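Local coordinates for putative cell wall hydrolase phosphatase-associated protein (Clostridioides difficile, PDB 7CFL) that probably acts as a cysteine-type peptidase of the C40 family that cuts peptides of the bacterial cell wall, here represented by the catalytic NlpC/P60 domain of an autolysin, at residues A[41-45]-A[95-99]; A[65-71]-A[133-137]; A[72-76]-A[122-128]. All blocks are in the same frame, centred on the assembly; numbering follows the deposited sequence.

Contact 1: residues A[41-45]-A[95-99]; sequences CSGFT and SHVGI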
ATOM      1  N   CYS A  41       4.515  -5.263  -3.253  1.00 23.82           N
ATOM      2  CA  CYS A  41       3.725  -4.133  -2.706  0.50 22.38           C
ATOM      3  C   CYS A  41       2.530  -4.703  -1.901  1.00 17.66           C
ATOM      4  O   CYS A  41       2.356  -4.282  -0.774  1.00 21.11           O
ATOM      5  CB  CYS A  41       3.386  -3.154  -3.819  0.50 22.62           C
ATOM      6  SG  CYS A  41       2.157  -3.791  -4.980  0.50 26.43           S
ATOM      7  N   SER A  42       1.864  -5.727  -2.389  1.00 19.67           N
ATOM      8  CA  SER A  42       0.708  -6.367  -1.719  1.00 20.54           C
ATOM      9  C   SER A  42       1.189  -7.316  -0.615  1.00 22.04           C
ATOM     10  O   SER A  42       0.498  -7.487   0.373  1.00 22.64           O
ATOM     11  CB  SER A  42      -0.124  -7.087  -2.748  1.00 22.12           C
ATOM     12  OG  SER A  42       0.678  -8.024  -3.449  1.00 23.30           O
ATOM     13  N   GLY A  43       2.362  -7.927  -0.765  1.00 21.09           N
ATOM     14  CA  GLY A  43       2.905  -8.762   0.319  1.00 23.21           C
ATOM     15  C   GLY A  43       3.246  -7.924   1.538  1.00 17.04           C
ATOM     16  O   GLY A  43       3.062  -8.409   2.676  1.00 19.58           O
ATOM     17  N   PHE A  44       3.689  -6.687   1.303  1.00 20.64           N
ATOM     18  CA  PHE A  44       4.011  -5.695   2.344  1.00 21.88           C
ATOM     19  C   PHE A  44       2.743  -5.317   3.082  1.00 20.16           C
ATOM     20  O   PHE A  44       2.682  -5.364   4.317  1.00 20.89           O
ATOM     21  CB  PHE A  44       4.624  -4.447   1.720  1.00 19.77           C
ATOM     22  CG  PHE A  44       4.927  -3.351   2.706  1.00 22.66           C
ATOM     23  CD1 PHE A  44       5.918  -3.492   3.666  1.00 22.31           C
ATOM     24  CD2 PHE A  44       4.203  -2.168   2.665  1.00 21.91           C
ATOM     25  CE1 PHE A  44       6.183  -2.468   4.565  1.00 21.25           C
ATOM     26  CE2 PHE A  44       4.471  -1.151   3.566  1.00 25.09           C
ATOM     27  CZ  PHE A  44       5.468  -1.293   4.504  1.00 23.27           C
ATOM     28  N   THR A  45       1.728  -4.889   2.344  1.00 20.55           N
ATOM     29  CA  THR A  45       0.465  -4.504   3.024  1.00 18.42           C
ATOM     30  C   THR A  45      -0.136  -5.700   3.771  1.00 18.21           C
ATOM     31  O   THR A  45      -0.511  -5.525   4.937  1.00 18.89           O
ATOM     32  CB  THR A  45      -0.520  -3.842   2.067  1.00 21.41           C
ATOM     33  OG1 THR A  45      -0.848  -4.709   0.983  1.00 18.73           O
ATOM     34  CG2 THR A  45       0.035  -2.549   1.533  1.00 20.76           C
ATOM     35  N   SER A  95      -2.559  -2.719  -9.893  1.00 26.64           N
ATOM     36  CA  SER A  95      -1.238  -3.401  -9.926  1.00 29.02           C
ATOM     37  C   SER A  95      -0.308  -2.937  -8.783  1.00 27.48           C
ATOM     38  O   SER A  95       0.832  -3.475  -8.684  1.00 29.90           O
ATOM     39  CB  SER A  95      -0.602  -3.167 -11.269  1.00 30.61           C
ATOM     40  OG  SER A  95      -0.513  -1.774 -11.547  1.00 33.68           O
ATOM     41  N   HIS A  96      -0.738  -1.980  -7.949  1.00 27.93           N
ATOM     42  CA  HIS A  96       0.100  -1.437  -6.847  0.50 24.69           C
ATOM     43  C   HIS A  96      -0.788  -1.003  -5.680  1.00 21.79           C
ATOM     44  O   HIS A  96      -1.995  -0.686  -5.873  1.00 23.47           O
ATOM     45  CB  HIS A  96       1.013  -0.311  -7.360  0.50 25.05           C
ATOM     46  CG  HIS A  96       2.141   0.015  -6.437  0.50 23.30           C
ATOM     47  ND1 HIS A  96       3.192  -0.877  -6.185  0.50 22.71           N
ATOM     48  CD2 HIS A  96       2.375   1.113  -5.688  0.50 23.03           C
ATOM     49  CE1 HIS A  96       4.026  -0.312  -5.338  0.50 22.10           C
ATOM     50  NE2 HIS A  96       3.541   0.914  -5.010  0.50 23.87           N
ATOM     51  N   VAL A  97      -0.222  -1.016  -4.489  1.00 22.33           N
ATOM     52  CA  VAL A  97      -0.932  -0.669  -3.228  1.00 19.58           C
ATOM     53  C   VAL A  97       0.105  -0.118  -2.259  1.00 19.48           C
ATOM     54  O   VAL A  97       1.244  -0.660  -2.193  1.00 19.36           O
ATOM     55  CB  VAL A  97      -1.668  -1.885  -2.623  1.00 19.42           C
ATOM     56  CG1 VAL A  97      -0.744  -3.073  -2.322  1.00 17.63           C
ATOM     57  CG2 VAL A  97      -2.419  -1.548  -1.362  1.00 22.55           C
ATOM     58  N   GLY A  98      -0.315   0.836  -1.456  1.00 22.78           N
ATOM     59  CA  GLY A  98       0.429   1.433  -0.345  1.00 21.82           C
ATOM     60  C   GLY A  98      -0.492   1.651   0.829  1.00 19.86           C
ATOM     61  O   GLY A  98      -1.730   1.492   0.665  1.00 23.02           O
ATOM     62  N   ILE A  99       0.082   1.976   1.975  1.00 20.32           N
ATOM     63  CA  ILE A  99      -0.660   2.279   3.227  1.00 19.81           C
ATOM     64  C   ILE A  99      -0.599   3.782   3.400  1.00 18.96           C
ATOM     65  O   ILE A  99       0.481   4.346   3.478  1.00 20.03           O
ATOM     66  CB  ILE A  99      -0.088   1.549   4.462  1.00 22.17           C
ATOM     67  CG1 ILE A  99      -0.070   0.034   4.255  1.00 24.38           C
ATOM     68  CG2 ILE A  99      -0.821   1.950   5.728  1.00 22.05           C
ATOM     69  CD1 ILE A  99       0.687  -0.737   5.316  1.00 22.44           C
TER
HETATM   70  O   HOH W   1       3.152  -1.690  -0.675  1.00 24.40           O

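Contact 2: residues A[65-71]-A[133-137]; sequences SKYGTYV and NARRV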
ATOM      1  N   SER A  65      -7.920  -4.398  -3.370  1.00 18.93           N
ATOM      2  CA  SER A  65      -8.733  -3.258  -3.907  1.00 19.22           C
ATOM      3  C   SER A  65     -10.232  -3.524  -3.805  1.00 21.96           C
ATOM      4  O   SER A  65     -11.014  -2.533  -4.024  1.00 23.59           O
ATOM      5  CB  SER A  65      -8.324  -2.935  -5.344  1.00 25.65           C
ATOM      6  OG  SER A  65      -8.947  -1.740  -5.807  1.00 25.82           O
ATOM      7  N   LYS A  66     -10.668  -4.774  -3.631  1.00 22.89           N
ATOM      8  CA  LYS A  66     -12.123  -5.129  -3.591  1.00 21.03           C
ATOM      9  C   LYS A  66     -12.533  -5.446  -2.146  1.00 20.89           C
ATOM     10  O   LYS A  66     -13.643  -5.973  -1.960  1.00 24.40           O
ATOM     11  CB  LYS A  66     -12.375  -6.337  -4.505  1.00 28.01           C
ATOM     12  CG  LYS A  66     -12.141  -6.096  -5.989  1.00 27.43           C
ATOM     13  CD  LYS A  66     -12.468  -7.297  -6.866  1.00 36.72           C
ATOM     14  CE  LYS A  66     -11.260  -8.142  -7.209  1.00 48.82           C
ATOM     15  NZ  LYS A  66     -11.592  -9.257  -8.128  1.00 56.34           N
ATOM     16  N   TYR A  67     -11.635  -5.234  -1.167  1.00 22.23           N
ATOM     17  CA  TYR A  67     -11.825  -5.725   0.222  1.00 20.71           C
ATOM     18  C   TYR A  67     -12.001  -4.549   1.184  1.00 22.22           C
ATOM     19  O   TYR A  67     -11.169  -3.655   1.209  1.00 25.01           O
ATOM     20  CB  TYR A  67     -10.650  -6.630   0.644  1.00 19.69           C
ATOM     21  CG  TYR A  67     -10.774  -7.124   2.064  1.00 19.37           C
ATOM     22  CD1 TYR A  67     -11.636  -8.167   2.400  1.00 22.72           C
ATOM     23  CD2 TYR A  67     -10.097  -6.495   3.097  1.00 19.88           C
ATOM     24  CE1 TYR A  67     -11.801  -8.573   3.717  1.00 26.05           C
ATOM     25  CE2 TYR A  67     -10.257  -6.897   4.419  1.00 24.13           C
ATOM     26  CZ  TYR A  67     -11.083  -7.955   4.732  1.00 26.41           C
ATOM     27  OH  TYR A  67     -11.224  -8.311   6.050  1.00 34.26           O
ATOM     28  N   GLY A  68     -13.044  -4.593   2.005  1.00 23.05           N
ATOM     29  CA  GLY A  68     -13.252  -3.595   3.062  1.00 21.22           C
ATOM     30  C   GLY A  68     -14.071  -2.429   2.533  1.00 20.39           C
ATOM     31  O   GLY A  68     -14.635  -2.519   1.438  1.00 21.73           O
ATOM     32  N   THR A  69     -14.055  -1.344   3.282  1.00 19.01           N
ATOM     33  CA  THR A  69     -14.960  -0.182   3.067  1.00 20.27           C
ATOM     34  C   THR A  69     -14.338   0.703   1.986  1.00 22.34           C
ATOM     35  O   THR A  69     -13.192   1.157   2.183  1.00 22.29           O
ATOM     36  CB  THR A  69     -15.191   0.593   4.373  1.00 21.37           C
ATOM     37  OG1 THR A  69     -15.656  -0.320   5.376  1.00 25.63           O
ATOM     38  CG2 THR A  69     -16.212   1.706   4.186  1.00 25.26           C
ATOM     39  N   TYR A  70     -15.072   0.999   0.914  1.00 20.25           N
ATOM     40  CA  TYR A  70     -14.600   1.976  -0.094  1.00 22.31           C
ATOM     41  C   TYR A  70     -14.431   3.346   0.596  1.00 25.22           C
ATOM     42  O   TYR A  70     -15.298   3.771   1.418  1.00 25.29           O
ATOM     43  CB  TYR A  70     -15.530   2.053  -1.311  1.00 25.15           C
ATOM     44  CG  TYR A  70     -15.115   3.110  -2.293  1.00 25.81           C
ATOM     45  CD1 TYR A  70     -14.396   2.809  -3.442  1.00 30.42           C
ATOM     46  CD2 TYR A  70     -15.500   4.434  -2.084  1.00 28.66           C
ATOM     47  CE1 TYR A  70     -14.026   3.807  -4.334  1.00 35.08           C
ATOM     48  CE2 TYR A  70     -15.099   5.434  -2.942  1.00 31.31           C
ATOM     49  CZ  TYR A  70     -14.396   5.119  -4.087  1.00 35.09           C
ATOM     50  OH  TYR A  70     -14.060   6.148  -4.917  1.00 45.74           O
ATOM     51  N   VAL A  71     -13.336   4.024   0.264  1.00 25.72           N
ATOM     52  CA  VAL A  71     -12.995   5.386   0.776  1.00 22.36           C
ATOM     53  C   VAL A  71     -12.769   6.314  -0.421  1.00 23.57           C
ATOM     54  O   VAL A  71     -12.046   5.916  -1.357  1.00 23.10           O
ATOM     55  CB  VAL A  71     -11.753   5.316   1.685  1.00 25.75           C
ATOM     56  CG1 VAL A  71     -11.329   6.700   2.168  1.00 24.76           C
ATOM     57  CG2 VAL A  71     -11.950   4.349   2.856  1.00 25.42           C
ATOM     58  N   ASN A 133      -8.509   3.710  -6.372  1.00 22.91           N
ATOM     59  CA  ASN A 133      -9.467   3.643  -5.249  1.00 21.58           C
ATOM     60  C   ASN A 133      -8.708   3.457  -3.936  1.00 23.45           C
ATOM     61  O   ASN A 133      -7.447   3.377  -3.926  1.00 21.77           O
ATOM     62  CB  ASN A 133     -10.531   2.561  -5.455  1.00 22.03           C
ATOM     63  CG  ASN A 133     -10.089   1.129  -5.222  1.00 23.61           C
ATOM     64  OD1 ASN A 133      -8.900   0.825  -5.242  1.00 26.63           O
ATOM     65  ND2 ASN A 133     -11.059   0.255  -5.024  1.00 27.26           N
ATOM     66  N   ALA A 134      -9.472   3.364  -2.859  1.00 20.87           N
ATOM     67  CA  ALA A 134      -8.947   3.202  -1.505  1.00 22.03           C
ATOM     68  C   ALA A 134      -9.899   2.314  -0.722  1.00 19.75           C
ATOM     69  O   ALA A 134     -11.095   2.278  -1.051  1.00 20.93           O
ATOM     70  CB  ALA A 134      -8.754   4.552  -0.899  1.00 21.27           C
ATOM     71  N   ARG A 135      -9.380   1.640   0.296  1.00 18.92           N
ATOM     72  CA  ARG A 135     -10.152   0.754   1.186  1.00 19.93           C
ATOM     73  C   ARG A 135      -9.704   0.941   2.639  1.00 22.07           C
ATOM     74  O   ARG A 135      -8.474   1.080   2.898  1.00 22.15           O
ATOM     75  CB  ARG A 135      -9.972  -0.707   0.784  1.00 22.03           C
ATOM     76  CG  ARG A 135     -10.527  -1.066  -0.577  1.00 19.25           C
ATOM     77  CD  ARG A 135     -12.032  -1.122  -0.572  1.00 22.68           C
ATOM     78  NE  ARG A 135     -12.503  -1.507  -1.884  1.00 24.64           N
ATOM     79  CZ  ARG A 135     -13.790  -1.581  -2.242  1.00 25.56           C
ATOM     80  NH1 ARG A 135     -14.755  -1.386  -1.362  1.00 22.39           N
ATOM     81  NH2 ARG A 135     -14.104  -1.939  -3.469  1.00 24.90           N
ATOM     82  N   ARG A 136     -10.691   0.956   3.536  1.00 19.71           N
ATOM     83  CA  ARG A 136     -10.527   1.024   5.003  1.00 21.16           C
ATOM     84  C   ARG A 136     -10.740  -0.396   5.538  1.00 22.19           C
ATOM     85  O   ARG A 136     -11.794  -1.000   5.251  1.00 21.26           O
ATOM     86  CB  ARG A 136     -11.482   2.058   5.602  1.00 22.26           C
ATOM     87  CG  ARG A 136     -11.240   2.289   7.083  1.00 21.89           C
ATOM     88  CD  ARG A 136     -11.940   3.571   7.496  1.00 23.38           C
ATOM     89  NE  ARG A 136     -11.315   4.647   6.747  1.00 24.21           N
ATOM     90  CZ  ARG A 136     -11.925   5.757   6.322  1.00 23.68           C
ATOM     91  NH1 ARG A 136     -13.209   5.960   6.547  1.00 30.71           N
ATOM     92  NH2 ARG A 136     -11.244   6.653   5.641  1.00 23.08           N
ATOM     93  N   VAL A 137      -9.683  -0.955   6.137  1.00 23.82           N
ATOM     94  CA  VAL A 137      -9.712  -2.335   6.706  1.00 27.09           C
ATOM     95  C   VAL A 137      -9.656  -2.326   8.249  1.00 24.17           C
ATOM     96  O   VAL A 137      -9.781  -3.429   8.850  1.00 29.29           O
ATOM     97  CB  VAL A 137      -8.579  -3.167   6.074  1.00 26.08           C
ATOM     98  CG1 VAL A 137      -8.805  -3.362   4.584  1.00 22.82           C
ATOM     99  CG2 VAL A 137      -7.208  -2.560   6.317  1.00 28.02           C
TER
HETATM  100  O   HOH W   2     -11.138  -5.575   7.652  1.00 35.05           O

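Contact 3: residues A[72-76]-A[122-128]; sequences NRGDL and INSSYYS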
ATOM      1  N   ASN A  72     -13.401   7.499  -0.433  1.00 24.61           N
ATOM      2  CA  ASN A  72     -13.069   8.532  -1.451  1.00 24.45           C
ATOM      3  C   ASN A  72     -11.653   9.060  -1.184  1.00 21.78           C
ATOM      4  O   ASN A  72     -11.306   9.246  -0.029  1.00 23.58           O
ATOM      5  CB  ASN A  72     -14.072   9.693  -1.448  1.00 28.72           C
ATOM      6  CG  ASN A  72     -15.392   9.326  -2.084  1.00 30.23           C
ATOM      7  OD1 ASN A  72     -16.436   9.418  -1.442  1.00 45.36           O
ATOM      8  ND2 ASN A  72     -15.353   8.900  -3.335  1.00 39.14           N
ATOM      9  N   ARG A  73     -10.948   9.481  -2.230  1.00 27.07           N
ATOM     10  CA  ARG A  73      -9.555   9.993  -2.107  0.60 24.65           C
ATOM     11  C   ARG A  73      -9.546  11.222  -1.176  1.00 23.42           C
ATOM     12  O   ARG A  73      -8.584  11.396  -0.488  1.00 24.76           O
ATOM     13  CB  ARG A  73      -8.971  10.293  -3.491  1.00 30.27           C
ATOM     14  CG  ARG A  73      -7.560  10.870  -3.470  1.00 29.43           C
ATOM     15  CD  ARG A  73      -7.016  11.073  -4.870  1.00 33.63           C
ATOM     16  NE  ARG A  73      -5.750  11.789  -4.892  1.00 35.66           N
ATOM     17  CZ  ARG A  73      -4.932  11.868  -5.946  1.00 36.84           C
ATOM     18  NH1 ARG A  73      -5.246  11.289  -7.099  1.00 37.23           N
ATOM     19  NH2 ARG A  73      -3.782  12.515  -5.831  1.00 35.85           N
ATOM     20  N   GLY A  74     -10.582  12.090  -1.169  1.00 28.36           N
ATOM     21  CA  GLY A  74     -10.608  13.240  -0.243  1.00 27.13           C
ATOM     22  C   GLY A  74     -10.803  12.879   1.237  1.00 28.23           C
ATOM     23  O   GLY A  74     -10.561  13.762   2.090  1.00 31.62           O
ATOM     24  N   ASP A  75     -11.226  11.650   1.557  1.00 25.66           N
ATOM     25  CA  ASP A  75     -11.570  11.151   2.921  1.00 24.31           C
ATOM     26  C   ASP A  75     -10.502  10.170   3.436  1.00 23.71           C
ATOM     27  O   ASP A  75     -10.773   9.495   4.452  1.00 24.63           O
ATOM     28  CB  ASP A  75     -12.918  10.424   2.906  1.00 28.15           C
ATOM     29  CG  ASP A  75     -13.512  10.115   4.277  1.00 41.04           C
ATOM     30  OD1 ASP A  75     -13.779   8.883   4.540  1.00 35.69           O
ATOM     31  OD2 ASP A  75     -13.721  11.094   5.073  1.00 36.08           O
ATOM     32  N   LEU A  76      -9.343  10.063   2.788  1.00 24.59           N
ATOM     33  CA  LEU A  76      -8.271   9.122   3.245  1.00 19.95           C
ATOM     34  C   LEU A  76      -7.878   9.422   4.691  1.00 22.04           C
ATOM     35  O   LEU A  76      -7.705  10.611   5.044  1.00 24.44           O
ATOM     36  CB  LEU A  76      -7.066   9.252   2.326  1.00 19.49           C
ATOM     37  CG  LEU A  76      -7.204   8.552   0.978  1.00 24.23           C
ATOM     38  CD1 LEU A  76      -6.059   8.925   0.047  1.00 25.56           C
ATOM     39  CD2 LEU A  76      -7.231   7.043   1.166  1.00 25.03           C
ATOM     40  N   ILE A 122       1.093  10.371  -2.863  1.00 26.80           N
ATOM     41  CA  ILE A 122       0.044  10.004  -3.863  1.00 25.04           C
ATOM     42  C   ILE A 122      -0.308  11.230  -4.737  1.00 27.56           C
ATOM     43  O   ILE A 122      -0.927  11.007  -5.788  1.00 31.39           O
ATOM     44  CB  ILE A 122      -1.174   9.376  -3.151  1.00 25.53           C
ATOM     45  CG1 ILE A 122      -2.060  10.421  -2.467  1.00 25.99           C
ATOM     46  CG2 ILE A 122      -0.728   8.268  -2.188  1.00 26.21           C
ATOM     47  CD1 ILE A 122      -3.261   9.843  -1.784  1.00 28.58           C
ATOM     48  N   ASN A 123       0.091  12.456  -4.357  1.00 28.81           N
ATOM     49  CA  ASN A 123      -0.226  13.705  -5.100  1.00 33.17           C
ATOM     50  C   ASN A 123       0.900  14.043  -6.078  1.00 32.95           C
ATOM     51  O   ASN A 123       0.702  14.965  -6.906  1.00 32.50           O
ATOM     52  CB  ASN A 123      -0.513  14.889  -4.173  1.00 33.58           C
ATOM     53  CG  ASN A 123      -1.673  14.620  -3.243  1.00 33.89           C
ATOM     54  OD1 ASN A 123      -2.750  14.232  -3.697  1.00 37.27           O
ATOM     55  ND2 ASN A 123      -1.472  14.852  -1.951  1.00 42.03           N
ATOM     56  N   SER A 124       2.027  13.334  -6.015  1.00 30.25           N
ATOM     57  CA  SER A 124       3.151  13.501  -6.966  1.00 32.61           C
ATOM     58  C   SER A 124       2.626  13.201  -8.374  1.00 35.14           C
ATOM     59  O   SER A 124       1.676  12.398  -8.495  1.00 39.24           O
ATOM     60  CB  SER A 124       4.308  12.615  -6.613  1.00 32.09           C
ATOM     61  OG  SER A 124       3.997  11.288  -6.981  1.00 36.64           O
ATOM     62  N   SER A 125       3.217  13.816  -9.395  1.00 40.38           N
ATOM     63  CA  SER A 125       2.799  13.660 -10.811  1.00 44.32           C
ATOM     64  C   SER A 125       2.718  12.169 -11.158  1.00 48.86           C
ATOM     65  O   SER A 125       1.719  11.774 -11.793  1.00 56.85           O
ATOM     66  CB  SER A 125       3.701  14.418 -11.757  1.00 53.66           C
ATOM     67  OG  SER A 125       5.033  13.926 -11.717  1.00 55.58           O
ATOM     68  N   TYR A 126       3.691  11.367 -10.710  1.00 41.95           N
ATOM     69  CA  TYR A 126       3.781   9.925 -11.047  1.00 45.91           C
ATOM     70  C   TYR A 126       2.549   9.173 -10.523  1.00 43.78           C
ATOM     71  O   TYR A 126       1.857   8.529 -11.350  1.00 56.61           O
ATOM     72  CB  TYR A 126       5.088   9.296 -10.554  1.00 48.72           C
ATOM     73  CG  TYR A 126       5.282   7.862 -10.990  1.00 63.30           C
ATOM     74  CD1 TYR A 126       4.941   7.447 -12.273  1.00 61.17           C
ATOM     75  CD2 TYR A 126       5.822   6.913 -10.129  1.00 64.36           C
ATOM     76  CE1 TYR A 126       5.116   6.137 -12.684  1.00 59.92           C
ATOM     77  CE2 TYR A 126       6.007   5.594 -10.526  1.00 62.65           C
ATOM     78  CZ  TYR A 126       5.651   5.207 -11.808  1.00 65.02           C
ATOM     79  OH  TYR A 126       5.823   3.917 -12.215  1.00 67.62           O
ATOM     80  N   TYR A 127       2.257   9.246  -9.221  1.00 28.59           N
ATOM     81  CA  TYR A 127       1.176   8.425  -8.603  1.00 28.45           C
ATOM     82  C   TYR A 127      -0.219   9.002  -8.898  1.00 32.72           C
ATOM     83  O   TYR A 127      -1.134   8.199  -9.132  1.00 33.81           O
ATOM     84  CB  TYR A 127       1.429   8.189  -7.114  1.00 31.93           C
ATOM     85  CG  TYR A 127       2.663   7.356  -6.858  1.00 27.15           C
ATOM     86  CD1 TYR A 127       2.664   5.976  -6.996  1.00 32.65           C
ATOM     87  CD2 TYR A 127       3.848   7.965  -6.502  1.00 26.23           C
ATOM     88  CE1 TYR A 127       3.807   5.228  -6.764  1.00 31.10           C
ATOM     89  CE2 TYR A 127       5.005   7.235  -6.274  1.00 32.91           C
ATOM     90  CZ  TYR A 127       4.986   5.861  -6.414  1.00 34.92           C
ATOM     91  OH  TYR A 127       6.130   5.140  -6.201  1.00 42.04           O
ATOM     92  N   SER A 128      -0.392  10.322  -8.899  1.00 32.68           N
ATOM     93  CA  SER A 128      -1.742  10.945  -8.869  1.00 31.97           C
ATOM     94  C   SER A 128      -2.619  10.440 -10.036  1.00 32.11           C
ATOM     95  O   SER A 128      -3.779  10.042  -9.793  1.00 32.44           O
ATOM     96  CB  SER A 128      -1.660  12.448  -8.851  1.00 35.87           C
ATOM     97  OG  SER A 128      -2.933  12.996  -8.547  1.00 38.53           O
TER
HETATM   98  O   HOH W   3      -4.964  13.150  -2.536  1.00 38.14           O

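Contact 1: residues A[41-45]-A[95-99]
Cys41, at the start of helix 41-53, lies against the imidazole of His96 on strand 96-102, and this is the tight end of the contact. Both residues have a second conformation; in the one described, Cys41 SG is 3.3 Å from His96 ND1 and Cys41 CB equally far from His96 CE1, separations to be taken with caution. Sulfur and CB approach the ring obliquely. The CA–CB bond of His96 leaves the helix behind, but with CG anti to the backbone N (chi1 -163°) the ring swings back beside the cysteine. His96 NE2 is hydrogen-bonded to His108 ND1, so Cys41, His96 and His108 are consistent with the Cys-His-polar catalytic triad of NlpC/P60 peptidases. A citrate anion, probably from crystallisation, hydrogen-bonds to Cys41 N and Ser42 OG and may mark a pocket at this end.

Val97 continues the close packing: its CG1 presses on Ser42 CA at 3.6 Å and meets Thr45 OG1 at 3.7 Å. Thr45 OG1 itself bonds to Gln64, while its CG2 slides past Ile99 CG1 at 3.8 Å. Between the two segments Phe44 touches more lightly, its ring crossing Ile99 at about a right angle, CE2 to CD1 4.2 Å. A water donates to Cys41 O (2.7 Å) and Val97 O (2.6 Å), linking two backbone carbonyls that cannot bond to each other.

Helix segment 41-45 runs at 31° to strand segment 96-99, on one side of the sheet; Thr45 and Ile99 also touch Leu81 of strand 81-84, Phe44 packs mainly on Ile107 and Ala109 of strand 105-110 and on Leu24 and Val117, and helix 61-64 borders Val97.

Contact 2: residues A[65-71]-A[133-137]
Ser65 and Asn133 hold each other through a pair of hydrogen bonds, Ser65 OG giving its proton to Asn133 OD1 at 2.6 Å and Asn133 ND2 reaching Ser65 O at 3.0 Å. That same carbonyl is gripped by Arg135, whose guanidinium comes side-on with NE at 2.8 Å and NH2 at 3.2 Å from Ser65 O. Three donors therefore converge on one buried oxygen: Asn133 ND2 and Arg135 NH2 lie in its carbonyl plane, on lone pairs, whereas Arg135 NE stands above that plane. A bend at chi2 (-74°) folds the arginine back over the 65-68 turn, where Lys66 C lies over the rim of one guanidinium face and NH1 makes a weak bond to Gly68 O. Farther out, a water joins Tyr67 OH to Val137 O, and the charged end of Arg136 forms a salt bridge with Asp80.

Backbone bonding is antiparallel. Thr69 and Arg136 form a hydrogen-bonded pair, Thr69 N to Arg136 O 3.0 Å and Arg136 N to Thr69 O 2.9 Å; Tyr70 and Arg135 are the next, non-hydrogen-bonded pair.

Apolar contacts flank this ladder. Val137 CG1 meets the edge of the Tyr67 ring, 3.7 Å from CD2. On the face of the sheet that Thr69 also occupies, Val71 CG2 packs on Arg136 CB at 3.6 Å and lies over the rim of one face of its guanidinium.

Strand 69-71 is the edge of the six-stranded antiparallel sheet. Strand 131-136 separates it from strand 81-84, with backbone hydrogen bonds of Asn133 to Phe83 and of Arg135 to Leu81, while the Ser65 turn leads in from helix 61-64.

Contact 3: residues A[72-76]-A[122-128]
Ile122, the first residue of 122-128 to meet the other segment, points its CD1 at Leu76 CD1; the two methyls come tip to tip at 3.5 Å, closer than usual van der Waals contact. Both side chains also touch Tyr100 of strand 96-102, so this apolar pair lies against the sheet. Asn123 follows with a polar grip: its OD1 accepts from Arg73 NH2 at 2.9 Å, in the guanidinium plane, with guanidinium and amide only 15° apart. A water bridges the same OD1 to Arg73 NE, so neighbouring NE and NH2 both reach the one oxygen, NH2 directly and NE through the water. Arg73 gets this far because its chain runs extended from CG to NE.

Ser124 is the N-cap of the short, weakly bonded helix at about 125-128 that joins strands 118-121 and 131-136 of the NlpC/P60 domain: its OG accepts a weak capping bond from Tyr127 N and also bonds to Asn121 O. One turn on, Ser128 brings its hydroxyl to the far end of Arg73. With OG anti to the backbone N (chi1 -168°), it takes a bond of 2.9 Å from Arg73 NH2 and a weak one from NH1, which also reaches Ser128 O weakly.

How the contacts relate
Along the chain the segments run 41-45, 65-71, 72-76, 95-99, 122-128, 133-137, so contact 1 crosses both others, while contact 3 falls wholly between the two segments of contact 2. Centres lie about 13 Å apart for contacts 1 and 2 and about 15 Å for each pair with contact 3. Contacts 1 and 2 reach the same antiparallel sheet; contact 3 joins the loop after strand 69-71 to the helix before strand 131-136. Contacts 2 and 3 touch, Leu76 packing on Ala134 and Asp75 making a long, weak ion pair with Arg136. All three lie in the NlpC/P60 domain, contact 1 at the probable active site, contacts 2 and 3 away from it, at the sheet edge and the surface.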